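Local structure of dihydroxyacetone kinase (Citrobacter freundii, 1UN8) at residues 27-32 with 67-72; 41-46 with 73-78; 189-194 with 213-218; 207-212 with 225-230; 437-442 with 462-467. The protein catalyses the ATP-dependent phosphorylation of dihydroxyacetone to dihydroxyacetone phosphate, working as a homodimer with a divalent metal ion, magnesium or calcium. One frame throughout, in Å; residues are numbered along the deposited sequence.

Contact 1: residues 27-32 with 67-72; sequences NNLARL and GFIGKG
L29 and I69 make the tight part of this contact. The methyl CD2 of L29 lies 3.4 Å from CG2 of I69, and the two branched side chains cross obliquely. CG of L29 stands anti to its carbonyl carbon (chi1 -51°); chi2 puts CD1 in the extended position and leaves CD2, the other branch, turned to I69. I69 also packs on V41 and R43 of the adjoining strand, while L29 also touches I21 of helix 12-22.

Toward N28 the contact loosens and becomes polar. Its amide nitrogen ND2 comes within 3.5 Å of G70 CA, where the missing side chain leaves room for the amide, and the two segments share no direct hydrogen bond. A water accepts from N28 ND2 at 3.0 Å; it also lies near the backbone N of K71, but that approach is short and its geometry doubtful. Beyond this water the K71 chain runs out, fully extended, into solvent. G70, at phi 142°, has a backbone shape that suits glycine.

Strand 29-32 is the last strand of its mixed sheet within this chain, packed on by the loop 67-72; beyond it a strand of the second subunit pairs in parallel and extends the sheet.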
# COMPACT_ATOMS: atom_id res chain seq x y z
N ASN A 27 -3.27 19.45 8.82
CA ASN A 27 -3.72 19.65 10.19
C ASN A 27 -5.07 20.37 10.14
O ASN A 27 -5.37 21.24 10.96
CB ASN A 27 -2.71 20.49 10.97
CG ASN A 27 -3.03 20.58 12.44
OD1 ASN A 27 -2.64 21.53 13.12
ND2 ASN A 27 -3.78 19.60 12.95
N ASN A 28 -5.88 19.98 9.16
CA ASN A 28 -7.20 20.57 8.96
C ASN A 28 -8.31 19.60 9.31
O ASN A 28 -9.44 19.77 8.87
CB ASN A 28 -7.36 20.97 7.50
CG ASN A 28 -7.29 19.78 6.56
OD1 ASN A 28 -6.68 18.76 6.87
ND2 ASN A 28 -7.93 19.90 5.39
N LEU A 29 -8.00 18.58 10.09
CA LEU A 29 -9.00 17.60 10.47
C LEU A 29 -9.27 17.64 11.96
O LEU A 29 -8.37 17.91 12.75
CB LEU A 29 -8.54 16.20 10.05
CG LEU A 29 -8.10 16.12 8.58
CD1 LEU A 29 -7.39 14.80 8.32
CD2 LEU A 29 -9.31 16.30 7.66
N ALA A 30 -10.50 17.35 12.35
CA ALA A 30 -10.85 17.34 13.76
C ALA A 30 -12.00 16.38 14.01
O ALA A 30 -12.93 16.29 13.21
CB ALA A 30 -11.24 18.75 14.20
N ARG A 31 -11.94 15.67 15.12
CA ARG A 31 -13.03 14.77 15.45
C ARG A 31 -14.16 15.65 15.98
O ARG A 31 -13.92 16.78 16.40
CB ARG A 31 -12.61 13.74 16.51
CG ARG A 31 -11.51 12.81 16.03
CD ARG A 31 -11.34 11.58 16.91
NE ARG A 31 -12.55 10.77 16.98
CZ ARG A 31 -12.57 9.50 17.38
NH1 ARG A 31 -11.43 8.92 17.73
NH2 ARG A 31 -13.71 8.82 17.44
N LEU A 32 -15.38 15.15 15.92
CA LEU A 32 -16.53 15.90 16.40
C LEU A 32 -16.96 15.27 17.72
O LEU A 32 -17.21 14.07 17.79
CB LEU A 32 -17.67 15.81 15.39
CG LEU A 32 -18.91 16.65 15.70
CD1 LEU A 32 -18.63 18.09 15.31
CD2 LEU A 32 -20.11 16.12 14.94
N GLY A 67 -9.55 10.96 4.25
CA GLY A 67 -8.41 11.45 3.48
C GLY A 67 -8.80 12.43 2.39
O GLY A 67 -7.94 13.07 1.76
N PHE A 68 -10.10 12.56 2.16
CA PHE A 68 -10.56 13.54 1.18
C PHE A 68 -11.42 14.63 1.78
O PHE A 68 -12.29 15.21 1.13
CB PHE A 68 -11.17 12.84 -0.03
CG PHE A 68 -10.29 11.76 -0.54
CD1 PHE A 68 -10.57 10.42 -0.26
CD2 PHE A 68 -9.16 12.07 -1.29
CE1 PHE A 68 -9.76 9.40 -0.72
CE2 PHE A 68 -8.35 11.07 -1.75
CZ PHE A 68 -8.66 9.70 -1.46
N ILE A 69 -11.16 14.91 3.05
CA ILE A 69 -11.84 15.99 3.76
C ILE A 69 -10.91 17.21 3.66
O ILE A 69 -9.70 17.09 3.88
CB ILE A 69 -12.06 15.62 5.25
CG1 ILE A 69 -13.18 14.60 5.40
CG2 ILE A 69 -12.32 16.87 6.10
CD1 ILE A 69 -13.26 14.03 6.79
N GLY A 70 -11.47 18.36 3.33
CA GLY A 70 -10.70 19.59 3.23
C GLY A 70 -11.13 20.51 2.10
O GLY A 70 -11.96 20.13 1.24
N LYS A 71 -10.51 21.63 2.17
CA LYS A 71 -10.78 22.64 1.15
C LYS A 71 -10.74 22.06 -0.26
O LYS A 71 -9.74 21.46 -0.67
CB LYS A 71 -9.76 23.77 1.30
CG LYS A 71 -9.98 24.96 0.40
CD LYS A 71 -8.88 25.99 0.62
CE LYS A 71 -9.07 27.21 -0.26
NZ LYS A 71 -7.93 28.16 -0.10
N GLY A 72 -11.83 22.23 -1.00
CA GLY A 72 -11.89 21.71 -2.36
C GLY A 72 -12.55 20.34 -2.48
O GLY A 72 -12.80 19.86 -3.59
O HOH W 1 -8.58 22.25 3.65

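Contact 2: residues 41-46 with 73-78; sequences VVRRDL and MLTAAV
The carbonyl oxygen of V41 receives the shortest bond across this contact, from the backbone N of A77 at 3.0 Å, and also takes a CA-H...O contact from A76 CA at 3.3 Å. It belongs to an antiparallel strand pair within the mixed sheet of the DhaK domain, in which strand 40-43 lies between strands 29-32 and 76-80. V41 and A77 form a hydrogen-bonded pair: the return bond runs from V41 N to A77 O, with the donor in the carbonyl plane. V42 and A76 form the next, non-hydrogen-bonded pair. A longer bond from R43 N to T75 O, 3.3 Å, extends the pairing to T75, just before strand 76-80 begins.

On the V42 and A76 face, CG2 of V42 packs against A76 CB at 3.8 Å, and V42 also touches V98 of helix 88-98. V41 and A77 point to the other face, where I69 touches both.

R43 bends back over the start of the partner segment. Its CG sits between the backbone N and the carbonyl carbon (chi1 51°), a placement that lays the aliphatic part of the chain against T75. A turn at chi3 then leads the guanidinium past the carbonyls of M73 and L74 to a salt bridge with E167, its main polar partner. T75 OG1 is held by the backbone N of V53 on the next strand. CG2 of T75 touches two side-chain carbons, R43 CD at 4.1 Å and L46 CD2 at 4.0 Å.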
# COMPACT_ATOMS: atom_id res chain seq x y z
N VAL A 41 -15.60 12.89 11.42
CA VAL A 41 -14.40 13.70 11.29
C VAL A 41 -14.83 14.87 10.46
O VAL A 41 -15.54 14.70 9.46
CB VAL A 41 -13.28 12.98 10.54
CG1 VAL A 41 -12.14 13.96 10.24
CG2 VAL A 41 -12.76 11.83 11.38
N VAL A 42 -14.43 16.06 10.87
CA VAL A 42 -14.82 17.26 10.15
C VAL A 42 -13.62 18.17 9.96
O VAL A 42 -12.63 18.05 10.66
CB VAL A 42 -15.91 18.01 10.91
CG1 VAL A 42 -15.30 18.81 12.06
CG2 VAL A 42 -16.67 18.90 9.96
N ARG A 43 -13.73 19.08 9.00
CA ARG A 43 -12.64 20.01 8.74
C ARG A 43 -12.70 21.21 9.68
O ARG A 43 -13.77 21.60 10.12
CB ARG A 43 -12.71 20.49 7.29
CG ARG A 43 -14.06 20.99 6.88
CD ARG A 43 -14.14 21.19 5.38
NE ARG A 43 -13.32 22.31 4.92
CZ ARG A 43 -13.34 22.79 3.68
NH1 ARG A 43 -14.16 22.26 2.77
NH2 ARG A 43 -12.56 23.82 3.35
N ARG A 44 -11.53 21.76 9.99
CA ARG A 44 -11.42 22.91 10.87
C ARG A 44 -11.68 24.20 10.08
O ARG A 44 -11.88 25.27 10.65
CB ARG A 44 -10.04 22.93 11.52
CG ARG A 44 -9.85 21.79 12.52
CD ARG A 44 -8.50 21.12 12.36
NE ARG A 44 -7.40 21.98 12.79
CZ ARG A 44 -7.17 22.34 14.05
NH1 ARG A 44 -7.97 21.91 15.01
NH2 ARG A 44 -6.14 23.12 14.34
N ASP A 45 -11.70 24.06 8.76
CA ASP A 45 -11.96 25.17 7.84
C ASP A 45 -13.45 25.38 7.68
O ASP A 45 -13.88 25.86 6.64
CB ASP A 45 -11.41 24.86 6.45
CG ASP A 45 -9.91 24.87 6.41
OD1 ASP A 45 -9.30 24.16 7.24
OD2 ASP A 45 -9.35 25.57 5.53
N LEU A 46 -14.24 25.00 8.67
CA LEU A 46 -15.68 25.15 8.52
C LEU A 46 -16.19 26.51 8.07
O LEU A 46 -16.15 27.49 8.82
CB LEU A 46 -16.39 24.77 9.82
CG LEU A 46 -17.11 23.42 9.74
CD1 LEU A 46 -18.12 23.33 10.87
CD2 LEU A 46 -17.82 23.29 8.40
N MET A 73 -12.82 19.71 -1.33
CA MET A 73 -13.45 18.40 -1.29
C MET A 73 -14.39 18.24 -0.10
O MET A 73 -15.03 19.19 0.33
CB MET A 73 -12.40 17.28 -1.27
CG MET A 73 -11.68 17.09 -2.60
SD MET A 73 -10.58 15.65 -2.71
CE MET A 73 -11.69 14.44 -3.43
N LEU A 74 -14.45 17.02 0.43
CA LEU A 74 -15.34 16.71 1.54
C LEU A 74 -15.30 17.67 2.72
O LEU A 74 -14.23 18.13 3.12
CB LEU A 74 -15.06 15.28 2.02
CG LEU A 74 -16.05 14.21 1.56
CD1 LEU A 74 -16.51 14.47 0.13
CD2 LEU A 74 -15.39 12.84 1.68
N THR A 75 -16.48 17.96 3.27
CA THR A 75 -16.61 18.85 4.42
C THR A 75 -16.51 18.01 5.67
O THR A 75 -15.95 18.43 6.67
CB THR A 75 -17.97 19.58 4.41
OG1 THR A 75 -18.02 20.49 3.30
CG2 THR A 75 -18.17 20.35 5.70
N ALA A 76 -17.06 16.81 5.61
CA ALA A 76 -17.04 15.89 6.73
C ALA A 76 -17.24 14.48 6.21
O ALA A 76 -17.67 14.29 5.07
CB ALA A 76 -18.14 16.25 7.72
N ALA A 77 -16.93 13.49 7.03
CA ALA A 77 -17.09 12.08 6.66
C ALA A 77 -17.68 11.35 7.85
O ALA A 77 -17.22 11.52 8.98
CB ALA A 77 -15.74 11.46 6.25
N VAL A 78 -18.70 10.53 7.60
CA VAL A 78 -19.32 9.79 8.69
C VAL A 78 -18.79 8.36 8.58
O VAL A 78 -19.08 7.66 7.60
CB VAL A 78 -20.85 9.80 8.56
CG1 VAL A 78 -21.49 9.58 9.91
CG2 VAL A 78 -21.31 11.12 7.93

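Contact 3: residues 189-194 with 213-218; sequences LGVALS and AELGMG
G190 and G216 are joined by the shortest hydrogen bond between these segments, G216 N to G190 O at 2.7 Å. It is one of three that bind strand 213-215 antiparallel to strand 186-192 in the second mixed sheet of the DhaK domain. A192 and E214 form a hydrogen-bonded pair with bonds in both directions. E214 N meets A192 O at 2.8 Å, whereas A192 N approaches E214 O from above the carbonyl plane, 35° out of it. V191 and L215 are the non-hydrogen-bonded pair between them.

Two apolar groups lie on the V191 and L215 side. In one, CD1 of L215 packs against L189 CD1 at 3.8 Å, the two leucines crossing at about a right angle. In the other, L193 CD2 lies 3.6 Å from A213 CB. V191 CG2 touches that same methyl. M240 of helix 233-247 packs on L189 and V191, and F5 of the second subunit reaches V191 and L193.

Further out, a type II turn from E214 to M217 brings the chain back over A192, with G216 at the positive phi that this turn favours. E214 extends away from the strand pair; its carboxylate accepts from G224 N and H209 NE2 and forms a salt bridge with R207, linking the strand to residues before and after it in the chain. The catalytic H220 follows closely in sequence, its side chain about 8 Å from that of M217. On the A192 side, M217 is extended through chi1 (-175°) and chi2, which carries SD out to 3.8 Å from A192 CB.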
# COMPACT_ATOMS: atom_id res chain seq x y z
N LEU A 189 -13.79 -0.50 -12.79
CA LEU A 189 -13.75 -1.95 -12.86
C LEU A 189 -12.59 -2.43 -12.00
O LEU A 189 -11.46 -1.98 -12.15
CB LEU A 189 -13.56 -2.42 -14.30
CG LEU A 189 -13.49 -3.94 -14.50
CD1 LEU A 189 -14.72 -4.58 -13.88
CD2 LEU A 189 -13.37 -4.26 -16.00
N GLY A 190 -12.87 -3.35 -11.09
CA GLY A 190 -11.82 -3.86 -10.23
C GLY A 190 -11.54 -5.34 -10.42
O GLY A 190 -12.34 -6.08 -11.01
N VAL A 191 -10.38 -5.78 -9.93
CA VAL A 191 -10.00 -7.17 -10.04
C VAL A 191 -9.16 -7.49 -8.82
O VAL A 191 -8.44 -6.61 -8.33
CB VAL A 191 -9.17 -7.44 -11.33
CG1 VAL A 191 -7.84 -6.72 -11.26
CG2 VAL A 191 -8.98 -8.94 -11.52
N ALA A 192 -9.27 -8.72 -8.32
CA ALA A 192 -8.52 -9.11 -7.15
C ALA A 192 -8.04 -10.56 -7.20
O ALA A 192 -8.70 -11.43 -7.79
CB ALA A 192 -9.36 -8.88 -5.91
N LEU A 193 -6.88 -10.81 -6.59
CA LEU A 193 -6.30 -12.14 -6.54
C LEU A 193 -6.76 -12.80 -5.25
O LEU A 193 -6.79 -14.03 -5.14
CB LEU A 193 -4.78 -12.07 -6.58
CG LEU A 193 -4.24 -11.36 -7.83
CD1 LEU A 193 -2.72 -11.47 -7.89
CD2 LEU A 193 -4.88 -11.96 -9.08
N SER A 194 -7.13 -12.00 -4.26
CA SER A 194 -7.62 -12.53 -3.00
C SER A 194 -8.39 -11.47 -2.21
O SER A 194 -8.15 -10.28 -2.36
CB SER A 194 -6.48 -13.10 -2.14
OG SER A 194 -5.52 -12.11 -1.84
N ALA A 213 -7.88 -14.94 -11.24
CA ALA A 213 -8.23 -13.62 -10.69
C ALA A 213 -9.72 -13.34 -10.75
O ALA A 213 -10.35 -13.51 -11.79
CB ALA A 213 -7.47 -12.54 -11.45
N GLU A 214 -10.28 -12.89 -9.63
CA GLU A 214 -11.70 -12.60 -9.57
C GLU A 214 -12.02 -11.17 -10.05
O GLU A 214 -11.72 -10.18 -9.37
CB GLU A 214 -12.23 -12.81 -8.15
CG GLU A 214 -13.70 -12.51 -8.00
CD GLU A 214 -14.28 -12.99 -6.68
OE1 GLU A 214 -15.24 -12.36 -6.20
OE2 GLU A 214 -13.78 -14.01 -6.14
N LEU A 215 -12.62 -11.08 -11.22
CA LEU A 215 -12.98 -9.79 -11.78
C LEU A 215 -14.23 -9.27 -11.07
O LEU A 215 -15.21 -9.99 -10.91
CB LEU A 215 -13.26 -9.92 -13.28
CG LEU A 215 -13.65 -8.63 -13.98
CD1 LEU A 215 -12.47 -7.68 -13.97
CD2 LEU A 215 -14.07 -8.91 -15.41
N GLY A 216 -14.18 -8.01 -10.63
CA GLY A 216 -15.33 -7.42 -9.98
C GLY A 216 -15.53 -7.69 -8.50
O GLY A 216 -16.60 -7.39 -7.97
N MET A 217 -14.54 -8.26 -7.83
CA MET A 217 -14.70 -8.49 -6.39
C MET A 217 -15.02 -7.13 -5.74
O MET A 217 -14.37 -6.11 -6.02
CB MET A 217 -13.42 -9.06 -5.79
CG MET A 217 -13.56 -9.43 -4.32
SD MET A 217 -12.05 -10.11 -3.55
CE MET A 217 -12.04 -11.79 -4.30
N GLY A 218 -16.04 -7.12 -4.89
CA GLY A 218 -16.45 -5.89 -4.23
C GLY A 218 -15.49 -5.36 -3.18
O GLY A 218 -14.65 -6.11 -2.67

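Contact 4: residues 207-212 with 225-230; sequences RHHPGH and ASVIDT
H212 reaches across to residues 227-230. Its CB lies 3.7 Å from V227 CG1 and sits close to the carbonyl oxygen of I228. CG is placed anti to the carbonyl carbon (chi1 -53°), and from there the imidazole extends with its edge toward the opposite backbone. CG and CE1 both pass near D229 CA. ND1 is turned to the D229-T230 peptide, with D229 C and T230 N near the ring plane; its approach to D229 CA is modelled too short to rest anything on.

The other histidine presents a face. V227 CG2 lies over the H209 ring, displaced toward its rim, 4.3 Å from the centroid and 24° off the ring normal, a CH-pi contact, consistent with a ring held from its NE2 by E214. Between the histidines, G211 O takes a CA-H...O contact from T230 CA at 3.4 Å.

H209 to H212 form a type II beta turn, with G211 at a positive phi. The arrangement is that of a surface turn laid beside the outermost strand of a sheet: strand 226-228 forms that margin within the chain and carries a classic beta bulge, where A225 and S226 both face L215.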
# COMPACT_ATOMS: atom_id res chain seq x y z
N ARG A 207 -11.11 -15.43 0.40
CA ARG A 207 -11.39 -16.07 -0.88
C ARG A 207 -10.22 -15.84 -1.81
O ARG A 207 -9.65 -14.75 -1.87
CB ARG A 207 -12.69 -15.54 -1.48
CG ARG A 207 -13.07 -16.21 -2.80
CD ARG A 207 -14.27 -15.50 -3.42
NE ARG A 207 -15.19 -15.02 -2.40
CZ ARG A 207 -15.89 -13.90 -2.50
NH1 ARG A 207 -15.79 -13.14 -3.58
NH2 ARG A 207 -16.68 -13.54 -1.51
N HIS A 208 -9.86 -16.88 -2.52
CA HIS A 208 -8.77 -16.84 -3.45
C HIS A 208 -8.92 -17.93 -4.53
O HIS A 208 -9.37 -19.05 -4.23
CB HIS A 208 -7.43 -17.03 -2.68
CG HIS A 208 -6.23 -17.43 -3.58
ND1 HIS A 208 -5.53 -16.51 -4.33
CD2 HIS A 208 -5.65 -18.63 -3.80
CE1 HIS A 208 -4.57 -17.14 -4.99
NE2 HIS A 208 -4.62 -18.42 -4.69
N HIS A 209 -8.57 -17.63 -5.73
CA HIS A 209 -8.59 -18.63 -6.76
C HIS A 209 -7.13 -18.79 -7.15
O HIS A 209 -6.45 -17.84 -7.50
CB HIS A 209 -9.53 -18.22 -7.90
CG HIS A 209 -10.91 -17.68 -7.40
ND1 HIS A 209 -11.81 -18.44 -6.69
CD2 HIS A 209 -11.46 -16.44 -7.51
CE1 HIS A 209 -12.86 -17.69 -6.38
NE2 HIS A 209 -12.67 -16.48 -6.87
N PRO A 210 -6.63 -20.03 -7.05
CA PRO A 210 -5.23 -20.26 -7.42
C PRO A 210 -4.92 -19.98 -8.88
O PRO A 210 -5.63 -20.46 -9.77
CB PRO A 210 -5.02 -21.73 -7.06
CG PRO A 210 -6.13 -22.04 -6.11
CD PRO A 210 -7.34 -21.32 -6.63
N GLY A 211 -3.86 -19.22 -9.14
CA GLY A 211 -3.45 -18.89 -10.49
C GLY A 211 -4.47 -18.06 -11.28
O GLY A 211 -4.20 -17.64 -12.41
N HIS A 212 -5.63 -17.82 -10.68
CA HIS A 212 -6.67 -17.03 -11.33
C HIS A 212 -6.96 -15.71 -10.66
O HIS A 212 -6.36 -15.38 -9.63
CB HIS A 212 -7.98 -17.81 -11.37
CG HIS A 212 -7.85 -19.22 -12.00
ND1 HIS A 212 -7.48 -19.42 -13.31
CD2 HIS A 212 -8.05 -20.45 -11.47
CE1 HIS A 212 -7.46 -20.71 -13.56
NE2 HIS A 212 -7.80 -21.36 -12.46
N ALA A 225 -17.89 -10.49 -10.72
CA ALA A 225 -18.67 -10.84 -11.91
C ALA A 225 -18.15 -12.09 -12.64
O ALA A 225 -18.91 -12.73 -13.37
CB ALA A 225 -18.71 -9.66 -12.88
N SER A 226 -16.88 -12.44 -12.44
CA SER A 226 -16.31 -13.59 -13.12
C SER A 226 -14.93 -13.92 -12.61
O SER A 226 -14.41 -13.23 -11.73
CB SER A 226 -16.25 -13.29 -14.62
OG SER A 226 -15.57 -14.31 -15.32
N VAL A 227 -14.33 -14.98 -13.15
CA VAL A 227 -12.98 -15.41 -12.77
C VAL A 227 -12.11 -15.51 -14.01
O VAL A 227 -12.50 -16.19 -14.96
CB VAL A 227 -13.00 -16.80 -12.09
CG1 VAL A 227 -11.58 -17.26 -11.83
CG2 VAL A 227 -13.78 -16.74 -10.79
N ILE A 228 -10.96 -14.83 -14.03
CA ILE A 228 -10.05 -14.88 -15.18
C ILE A 228 -9.07 -16.03 -14.93
O ILE A 228 -8.51 -16.14 -13.85
CB ILE A 228 -9.20 -13.56 -15.34
CG1 ILE A 228 -10.06 -12.32 -15.59
CG2 ILE A 228 -8.29 -13.70 -16.51
CD1 ILE A 228 -11.49 -12.46 -15.20
N ASP A 229 -8.87 -16.87 -15.95
CA ASP A 229 -7.98 -18.03 -15.84
C ASP A 229 -6.49 -17.72 -15.82
O ASP A 229 -5.67 -18.59 -16.07
CB ASP A 229 -8.28 -19.03 -16.97
CG ASP A 229 -7.79 -18.55 -18.33
OD1 ASP A 229 -7.67 -17.32 -18.54
OD2 ASP A 229 -7.54 -19.40 -19.21
N THR A 230 -6.13 -16.48 -15.51
CA THR A 230 -4.73 -16.11 -15.44
C THR A 230 -4.55 -14.89 -14.56
O THR A 230 -5.53 -14.21 -14.22
CB THR A 230 -4.16 -15.78 -16.84
OG1 THR A 230 -2.75 -15.56 -16.73
CG2 THR A 230 -4.83 -14.54 -17.43

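Contact 5: residues 437-442 with 462-467; sequences SIFFTA and AQMKFY
Two similar torsions bring F439 and M464 together: each has CG anti to the backbone N, chi1 -177° in F439 and -175° in M464. The methionine then bends at chi3 (65°) and sets its methyl CE 3.9 Å from F439 CD1. The sulfur approaches obliquely, SD lying 5.3 Å from the ring centroid, a Met-aromatic contact between helices 430-448 and 453-468. L481 of helix 478-490 touches both residues.

Along the same interface I438 projects toward the other helix. Its CG2 comes at the edge of the Y467 ring, near the ring plane, while CD1 approaches Y467 CD1 at 3.8 Å. CG2 also touches Q463 CB. At A442 only a methyl is present, and the bent Q463 chain lays CG against it at 3.7 Å. The segment axes come within 8.4 Å, running antiparallel but strongly inclined.

The polar ends of Q463 and Y467 turn to the second subunit: Q463 NE2 and Y467 OH both hydrogen-bond OE1 of its E123. Behind the first helix, F440 touches the bound phospholipid.

The chemistry is therefore divided. An apolar seam of methyl, thioether and ring contacts joins two helices of the alpha-helical barrel, while Q463 and Y467 tie it to the partner subunit; M464 in the seam lies about 4 Å from M477 of the ATP site, measured between side chains, and Y467 directly precedes G468 of that site.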
# COMPACT_ATOMS: atom_id res chain seq x y z
N SER A 437 38.79 -10.67 -7.68
CA SER A 437 38.91 -9.60 -8.66
C SER A 437 39.12 -8.29 -7.92
O SER A 437 39.90 -7.44 -8.34
CB SER A 437 37.66 -9.51 -9.54
OG SER A 437 37.70 -10.51 -10.54
N ILE A 438 38.41 -8.12 -6.81
CA ILE A 438 38.57 -6.93 -6.00
C ILE A 438 40.03 -6.84 -5.54
O ILE A 438 40.68 -5.80 -5.68
CB ILE A 438 37.67 -6.99 -4.77
CG1 ILE A 438 36.22 -6.79 -5.21
CG2 ILE A 438 38.11 -5.96 -3.74
CD1 ILE A 438 35.22 -6.97 -4.11
N PHE A 439 40.52 -7.94 -5.00
CA PHE A 439 41.88 -8.02 -4.50
C PHE A 439 42.89 -7.52 -5.54
O PHE A 439 43.60 -6.54 -5.31
CB PHE A 439 42.19 -9.47 -4.13
CG PHE A 439 43.57 -9.68 -3.54
CD1 PHE A 439 43.84 -9.34 -2.22
CD2 PHE A 439 44.58 -10.25 -4.31
CE1 PHE A 439 45.09 -9.55 -1.66
CE2 PHE A 439 45.84 -10.47 -3.76
CZ PHE A 439 46.10 -10.12 -2.43
N PHE A 440 42.96 -8.21 -6.67
CA PHE A 440 43.91 -7.84 -7.70
C PHE A 440 43.69 -6.47 -8.34
O PHE A 440 44.66 -5.77 -8.66
CB PHE A 440 43.94 -8.93 -8.78
CG PHE A 440 44.66 -10.18 -8.36
CD1 PHE A 440 43.95 -11.31 -7.97
CD2 PHE A 440 46.06 -10.22 -8.36
CE1 PHE A 440 44.62 -12.48 -7.58
CE2 PHE A 440 46.74 -11.39 -7.97
CZ PHE A 440 46.02 -12.52 -7.58
N THR A 441 42.43 -6.07 -8.52
CA THR A 441 42.13 -4.77 -9.11
C THR A 441 42.71 -3.67 -8.24
O THR A 441 43.41 -2.78 -8.72
CB THR A 441 40.61 -4.57 -9.26
OG1 THR A 441 40.08 -5.59 -10.11
CG2 THR A 441 40.31 -3.21 -9.87
N ALA A 442 42.41 -3.73 -6.94
CA ALA A 442 42.90 -2.75 -6.00
C ALA A 442 44.42 -2.85 -5.87
O ALA A 442 45.11 -1.84 -5.68
CB ALA A 442 42.25 -2.95 -4.64
N ALA A 462 43.03 -5.28 2.23
CA ALA A 462 42.24 -4.26 2.91
C ALA A 462 40.90 -4.01 2.20
O ALA A 462 39.87 -3.85 2.85
CB ALA A 462 43.04 -2.95 2.98
N GLN A 463 40.93 -3.97 0.87
CA GLN A 463 39.72 -3.74 0.10
C GLN A 463 38.84 -4.99 0.14
O GLN A 463 37.62 -4.90 0.22
CB GLN A 463 40.08 -3.36 -1.34
CG GLN A 463 40.77 -2.01 -1.42
CD GLN A 463 39.97 -0.92 -0.72
OE1 GLN A 463 40.29 -0.54 0.41
NE2 GLN A 463 38.95 -0.40 -1.39
N MET A 464 39.47 -6.15 0.09
CA MET A 464 38.72 -7.39 0.13
C MET A 464 37.95 -7.44 1.46
O MET A 464 36.79 -7.87 1.51
CB MET A 464 39.67 -8.57 -0.01
CG MET A 464 38.99 -9.92 -0.11
SD MET A 464 40.04 -11.11 -0.95
CE MET A 464 41.39 -11.22 0.21
N LYS A 465 38.58 -6.97 2.52
CA LYS A 465 37.94 -6.98 3.84
C LYS A 465 36.81 -5.97 3.95
O LYS A 465 35.77 -6.26 4.54
CB LYS A 465 38.98 -6.70 4.94
CG LYS A 465 40.04 -7.79 5.05
CD LYS A 465 41.16 -7.40 6.01
CE LYS A 465 40.64 -7.22 7.43
NZ LYS A 465 41.77 -7.03 8.38
N PHE A 466 37.01 -4.78 3.39
CA PHE A 466 36.01 -3.74 3.45
C PHE A 466 34.69 -4.17 2.81
O PHE A 466 33.62 -4.05 3.42
CB PHE A 466 36.51 -2.47 2.76
CG PHE A 466 35.52 -1.35 2.82
CD1 PHE A 466 35.42 -0.56 3.97
CD2 PHE A 466 34.65 -1.12 1.76
CE1 PHE A 466 34.45 0.43 4.07
CE2 PHE A 466 33.67 -0.13 1.84
CZ PHE A 466 33.57 0.65 3.01
N TYR A 467 34.77 -4.68 1.59
CA TYR A 467 33.58 -5.10 0.86
C TYR A 467 33.10 -6.47 1.33
O TYR A 467 31.90 -6.68 1.53
CB TYR A 467 33.87 -5.15 -0.64
CG TYR A 467 34.32 -3.83 -1.23
CD1 TYR A 467 35.44 -3.76 -2.06
CD2 TYR A 467 33.63 -2.65 -0.96
CE1 TYR A 467 35.86 -2.54 -2.59
CE2 TYR A 467 34.04 -1.44 -1.49
CZ TYR A 467 35.16 -1.39 -2.30
OH TYR A 467 35.59 -0.18 -2.81

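How the contacts relate
Contacts 1 and 2 adjoin, their centres 5 Å apart, because strands 29-32 and 40-43 are neighbours in one sheet; A30 O and V42 N probably hydrogen-bond at 2.8 Å. Contacts 3 and 4 form a second such pair, with centres 8 Å apart, in the other sheet of the DhaK domain. The two pairs stand apart: contacts 1 and 3 come closest, with nearest atoms about 16 Å from each other. S59 of the substrate site lies about 9 Å from A77 of contact 2, measured between side chains. Contact 5 belongs to the lipid-holding, ATP-binding helical domain, its centre about 52 Å from that of contact 3 within the chain.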